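PDB 4R6R: agglutinin alpha chain from Artocarpus integer, which binds D-galactose and the T-antigen disaccharide Gal-beta1,3-GalNAc as a tetrameric plant lectin that also recognises human IgA-1. Local coordinates for residues Gly73-Thr85 / Ser119-Leu131. Sequence-based numbering, arbitrary orientation.
With 147 (4-nitrophenyl beta-D-galactopyranoside), chain I; EDO (1,2-ethanediol), chain L.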
# COMPACT_ATOMS: atom_id res chain seq x y z
N GLY A 73 -11.06 -20.27 -22.86
CA GLY A 73 -11.91 -21.24 -23.49
C GLY A 73 -11.12 -22.47 -23.89
O GLY A 73 -9.91 -22.56 -23.70
N ASN A 74 -11.82 -23.40 -24.55
CA ASN A 74 -11.28 -24.70 -24.92
C ASN A 74 -10.35 -24.63 -26.09
O ASN A 74 -10.66 -24.02 -27.16
CB ASN A 74 -12.44 -25.60 -25.33
N VAL A 75 -9.16 -25.19 -25.90
CA VAL A 75 -8.33 -25.58 -27.03
C VAL A 75 -7.78 -26.98 -26.74
O VAL A 75 -7.19 -27.21 -25.71
CB VAL A 75 -7.12 -24.61 -27.24
CG1 VAL A 75 -6.30 -25.11 -28.44
CG2 VAL A 75 -7.60 -23.18 -27.50
N SER A 76 -8.01 -27.95 -27.66
CA SER A 76 -7.51 -29.34 -27.52
C SER A 76 -7.98 -29.95 -26.18
O SER A 76 -7.31 -30.79 -25.59
CB SER A 76 -5.99 -29.41 -27.72
OG SER A 76 -5.65 -29.05 -29.04
N GLY A 77 -9.12 -29.44 -25.71
CA GLY A 77 -9.74 -29.93 -24.46
C GLY A 77 -9.11 -29.39 -23.17
O GLY A 77 -9.26 -29.99 -22.08
N TYR A 78 -8.38 -28.29 -23.28
CA TYR A 78 -7.80 -27.61 -22.11
C TYR A 78 -8.45 -26.23 -22.09
O TYR A 78 -8.69 -25.61 -23.16
CB TYR A 78 -6.30 -27.43 -22.30
CG TYR A 78 -5.52 -28.73 -22.27
CD1 TYR A 78 -5.22 -29.34 -21.05
CD2 TYR A 78 -5.12 -29.35 -23.45
CE1 TYR A 78 -4.50 -30.55 -21.00
CE2 TYR A 78 -4.40 -30.54 -23.41
CZ TYR A 78 -4.10 -31.13 -22.19
OH TYR A 78 -3.39 -32.32 -22.11
N VAL A 79 -8.75 -25.76 -20.89
CA VAL A 79 -9.18 -24.35 -20.76
C VAL A 79 -7.93 -23.47 -20.71
O VAL A 79 -7.04 -23.70 -19.91
CB VAL A 79 -10.00 -24.11 -19.46
CG1 VAL A 79 -10.33 -22.62 -19.30
CG2 VAL A 79 -11.23 -25.03 -19.42
N VAL A 80 -7.85 -22.55 -21.67
CA VAL A 80 -6.61 -21.70 -21.80
C VAL A 80 -7.03 -20.24 -22.06
O VAL A 80 -8.19 -19.96 -22.24
CB VAL A 80 -5.67 -22.24 -22.93
CG1 VAL A 80 -5.27 -23.70 -22.62
CG2 VAL A 80 -6.37 -22.20 -24.29
N VAL A 81 -6.06 -19.32 -22.00
CA VAL A 81 -6.31 -17.94 -22.32
C VAL A 81 -6.17 -17.83 -23.85
O VAL A 81 -5.08 -17.93 -24.40
CB VAL A 81 -5.27 -17.06 -21.63
CG1 VAL A 81 -5.49 -15.58 -21.98
CG2 VAL A 81 -5.41 -17.31 -20.13
N ARG A 82 -7.33 -17.74 -24.49
CA ARG A 82 -7.41 -17.70 -25.94
C ARG A 82 -7.05 -16.33 -26.55
O ARG A 82 -6.52 -16.30 -27.65
CB ARG A 82 -8.80 -18.11 -26.43
CG ARG A 82 -9.06 -19.59 -26.09
CD ARG A 82 -10.12 -20.22 -26.96
NE ARG A 82 -9.49 -20.49 -28.27
CZ ARG A 82 -10.18 -20.87 -29.35
NH1 ARG A 82 -11.52 -21.04 -29.27
NH2 ARG A 82 -9.56 -21.08 -30.46
N SER A 83 -7.29 -15.19 -25.84
CA SER A 83 -6.91 -13.91 -26.36
C SER A 83 -6.59 -12.99 -25.21
O SER A 83 -7.08 -13.18 -24.11
CB SER A 83 -8.08 -13.32 -27.19
OG SER A 83 -7.88 -12.06 -27.74
N LEU A 84 -5.80 -12.00 -25.54
CA LEU A 84 -5.49 -10.85 -24.63
C LEU A 84 -5.55 -9.58 -25.41
O LEU A 84 -5.10 -9.48 -26.59
CB LEU A 84 -4.09 -10.95 -24.03
CG LEU A 84 -3.92 -12.10 -23.06
CD1 LEU A 84 -2.43 -12.33 -22.75
CD2 LEU A 84 -4.68 -11.80 -21.76
N THR A 85 -6.04 -8.55 -24.73
CA THR A 85 -5.97 -7.15 -25.20
C THR A 85 -5.47 -6.28 -24.07
O THR A 85 -5.90 -6.44 -22.92
CB THR A 85 -7.37 -6.66 -25.61
OG1 THR A 85 -7.84 -7.53 -26.66
CG2 THR A 85 -7.31 -5.18 -26.10
N SER A 119 0.79 -19.90 -15.80
CA SER A 119 1.31 -21.22 -16.21
C SER A 119 1.12 -21.33 -17.72
O SER A 119 0.10 -20.86 -18.23
CB SER A 119 0.44 -22.30 -15.53
OG SER A 119 0.86 -23.59 -15.96
N ILE A 120 2.15 -21.88 -18.41
CA ILE A 120 2.07 -22.08 -19.86
C ILE A 120 2.46 -23.54 -20.13
O ILE A 120 3.54 -23.97 -19.73
CB ILE A 120 3.02 -21.12 -20.58
CG1 ILE A 120 2.64 -19.69 -20.22
CG2 ILE A 120 2.93 -21.27 -22.11
CD1 ILE A 120 3.51 -18.65 -20.86
N GLY A 121 1.58 -24.17 -20.88
CA GLY A 121 1.84 -25.55 -21.39
C GLY A 121 1.97 -25.43 -22.91
O GLY A 121 2.84 -24.71 -23.44
N TYR A 122 1.07 -26.08 -23.69
CA TYR A 122 1.01 -25.73 -25.14
C TYR A 122 0.61 -24.24 -25.26
O TYR A 122 1.03 -23.53 -26.19
CB TYR A 122 -0.04 -26.63 -25.86
CG TYR A 122 0.46 -28.05 -26.19
CD1 TYR A 122 1.49 -28.63 -25.49
CD2 TYR A 122 -0.06 -28.72 -27.29
CE1 TYR A 122 1.96 -29.90 -25.79
CE2 TYR A 122 0.44 -29.98 -27.63
CZ TYR A 122 1.43 -30.55 -26.87
OH TYR A 122 1.93 -31.80 -27.18
N TRP A 123 -0.33 -23.85 -24.39
CA TRP A 123 -0.83 -22.43 -24.40
C TRP A 123 -0.75 -21.87 -22.98
O TRP A 123 -0.54 -22.58 -21.99
CB TRP A 123 -2.26 -22.29 -24.98
CG TRP A 123 -2.27 -22.93 -26.33
CD1 TRP A 123 -1.73 -22.42 -27.51
CD2 TRP A 123 -2.71 -24.30 -26.63
NE1 TRP A 123 -1.84 -23.38 -28.51
CE2 TRP A 123 -2.44 -24.51 -28.03
CE3 TRP A 123 -3.24 -25.35 -25.88
CZ2 TRP A 123 -2.72 -25.74 -28.68
CZ3 TRP A 123 -3.56 -26.56 -26.55
CH2 TRP A 123 -3.29 -26.73 -27.90
N LEU A 124 -0.96 -20.54 -22.88
CA LEU A 124 -1.11 -19.86 -21.59
C LEU A 124 -2.37 -20.45 -20.93
O LEU A 124 -3.48 -20.25 -21.38
CB LEU A 124 -1.26 -18.36 -21.84
CG LEU A 124 -1.43 -17.48 -20.54
CD1 LEU A 124 -0.28 -17.65 -19.57
CD2 LEU A 124 -1.63 -16.01 -20.99
N ASP A 125 -2.15 -21.13 -19.82
CA ASP A 125 -3.25 -21.79 -19.12
C ASP A 125 -4.04 -20.83 -18.27
O ASP A 125 -5.25 -20.88 -18.26
CB ASP A 125 -2.71 -22.91 -18.21
CG ASP A 125 -1.87 -23.96 -18.97
OD1 ASP A 125 -2.43 -24.48 -19.96
OD2 ASP A 125 -0.68 -24.20 -18.61
N TYR A 126 -3.31 -19.96 -17.55
CA TYR A 126 -3.99 -19.05 -16.63
C TYR A 126 -2.92 -18.03 -16.31
O TYR A 126 -1.71 -18.28 -16.47
CB TYR A 126 -4.59 -19.76 -15.36
CG TYR A 126 -3.61 -20.47 -14.52
CD1 TYR A 126 -2.74 -19.79 -13.66
CD2 TYR A 126 -3.53 -21.89 -14.56
CE1 TYR A 126 -1.78 -20.47 -12.91
CE2 TYR A 126 -2.59 -22.58 -13.81
CZ TYR A 126 -1.73 -21.89 -12.98
OH TYR A 126 -0.81 -22.61 -12.24
N PHE A 127 -3.39 -16.90 -15.76
CA PHE A 127 -2.45 -15.91 -15.22
C PHE A 127 -3.14 -15.06 -14.18
O PHE A 127 -4.39 -15.04 -14.08
CB PHE A 127 -1.88 -15.00 -16.33
CG PHE A 127 -2.85 -13.95 -16.84
CD1 PHE A 127 -3.89 -14.28 -17.69
CD2 PHE A 127 -2.76 -12.61 -16.45
CE1 PHE A 127 -4.83 -13.33 -18.10
CE2 PHE A 127 -3.64 -11.66 -16.93
CZ PHE A 127 -4.73 -11.99 -17.72
N SER A 128 -2.28 -14.46 -13.34
CA SER A 128 -2.72 -13.47 -12.35
C SER A 128 -1.83 -12.25 -12.47
O SER A 128 -0.75 -12.30 -13.07
CB SER A 128 -2.62 -14.02 -10.97
OG SER A 128 -3.43 -15.22 -10.83
N MET A 129 -2.24 -11.13 -11.86
CA MET A 129 -1.51 -9.87 -11.92
C MET A 129 -1.31 -9.30 -10.50
O MET A 129 -2.24 -9.30 -9.67
CB MET A 129 -2.26 -8.88 -12.75
CG MET A 129 -2.34 -9.35 -14.23
SD MET A 129 -3.10 -8.19 -15.33
CE MET A 129 -4.81 -8.34 -14.88
N TYR A 130 -0.09 -8.87 -10.25
CA TYR A 130 0.22 -8.10 -9.05
C TYR A 130 -0.16 -6.70 -9.34
O TYR A 130 0.12 -6.15 -10.41
CB TYR A 130 1.74 -8.07 -8.88
CG TYR A 130 2.31 -9.40 -8.45
CD1 TYR A 130 2.59 -10.44 -9.40
CD2 TYR A 130 2.69 -9.64 -7.13
CE1 TYR A 130 3.17 -11.66 -9.02
CE2 TYR A 130 3.30 -10.83 -6.74
CZ TYR A 130 3.56 -11.84 -7.70
OH TYR A 130 4.15 -12.98 -7.27
N LEU A 131 -0.88 -6.05 -8.37
CA LEU A 131 -1.28 -4.62 -8.51
C LEU A 131 -0.70 -3.82 -7.35
O LEU A 131 -0.61 -4.34 -6.19
CB LEU A 131 -2.81 -4.45 -8.37
CG LEU A 131 -3.62 -5.28 -9.39
CD1 LEU A 131 -5.14 -5.09 -9.13
CD2 LEU A 131 -3.26 -4.89 -10.80
C1 147 I . -0.30 -29.53 -21.84
C2 147 I . -0.17 -29.68 -20.30
O2 147 I . 0.12 -31.04 -19.87
C3 147 I . -1.45 -29.19 -19.59
O3 147 I . -1.18 -29.16 -18.17
C4 147 I . -1.82 -27.74 -20.13
O4 147 I . -0.76 -26.92 -19.70
C5 147 I . -1.87 -27.77 -21.73
C6 147 I . -2.55 -26.55 -22.39
O6 147 I . -1.68 -25.39 -22.43
O5 147 I . -0.58 -28.11 -22.28
O1 147 I . 0.89 -30.13 -22.42
C1 EDO L . -7.09 -27.40 -32.50
O1 EDO L . -6.99 -28.20 -31.31
C2 EDO L . -5.70 -27.16 -33.08
O2 EDO L . -4.75 -27.05 -32.01
O HOH W 1 -4.96 -25.47 -19.47
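With CG1 of Val75 turned opposite its backbone N (chi1 180°) and CG of Trp123 opposite its own carbonyl carbon (chi1 -54°), the valine methyl settles over the indole of Trp123. CG1 stands 3.5 Å from the centroid of the six-membered ring of Trp123, a CH-pi contact, while CB of Tyr122 backs the opposite face. Tyr78, the last residue of the type I' turn joining strands 65-75 and 78-88, brings CD2 to the indole edge and lays its ring against the galactose of the bound 4-nitrophenyl beta-D-galactopyranoside, C5 of the sugar lying 3.7 Å above the plane, over the ring centre. Deeper in, Val81 N donates to Leu124 O (2.8 Å), joining two sheets of the beta-prism fold where strands 78-85 and 124-131 run 76° apart. Beside this bond Val81 and Leu124 lie alongside each other, and Leu84 CD2 reaches CE1 and CZ of the Phe127 ring. Asp125, in a classic beta bulge with Tyr126 opposite Ser119, accepts from the sugar O6 through OD1 (2.7 Å); its OD2 takes Ser119 OG on the anti lone pair. A water ties OD1 to Val79 O. Trp123 N also donates to the sugar O6 (2.8 Å). The ring oxygen O5 accepts from Tyr122 N. Residues 119-131 thus grip the galactose with two loop N-H donors and a carboxylate that Ser119 probably helps to hold, and residues 73-85 with the face of Tyr78.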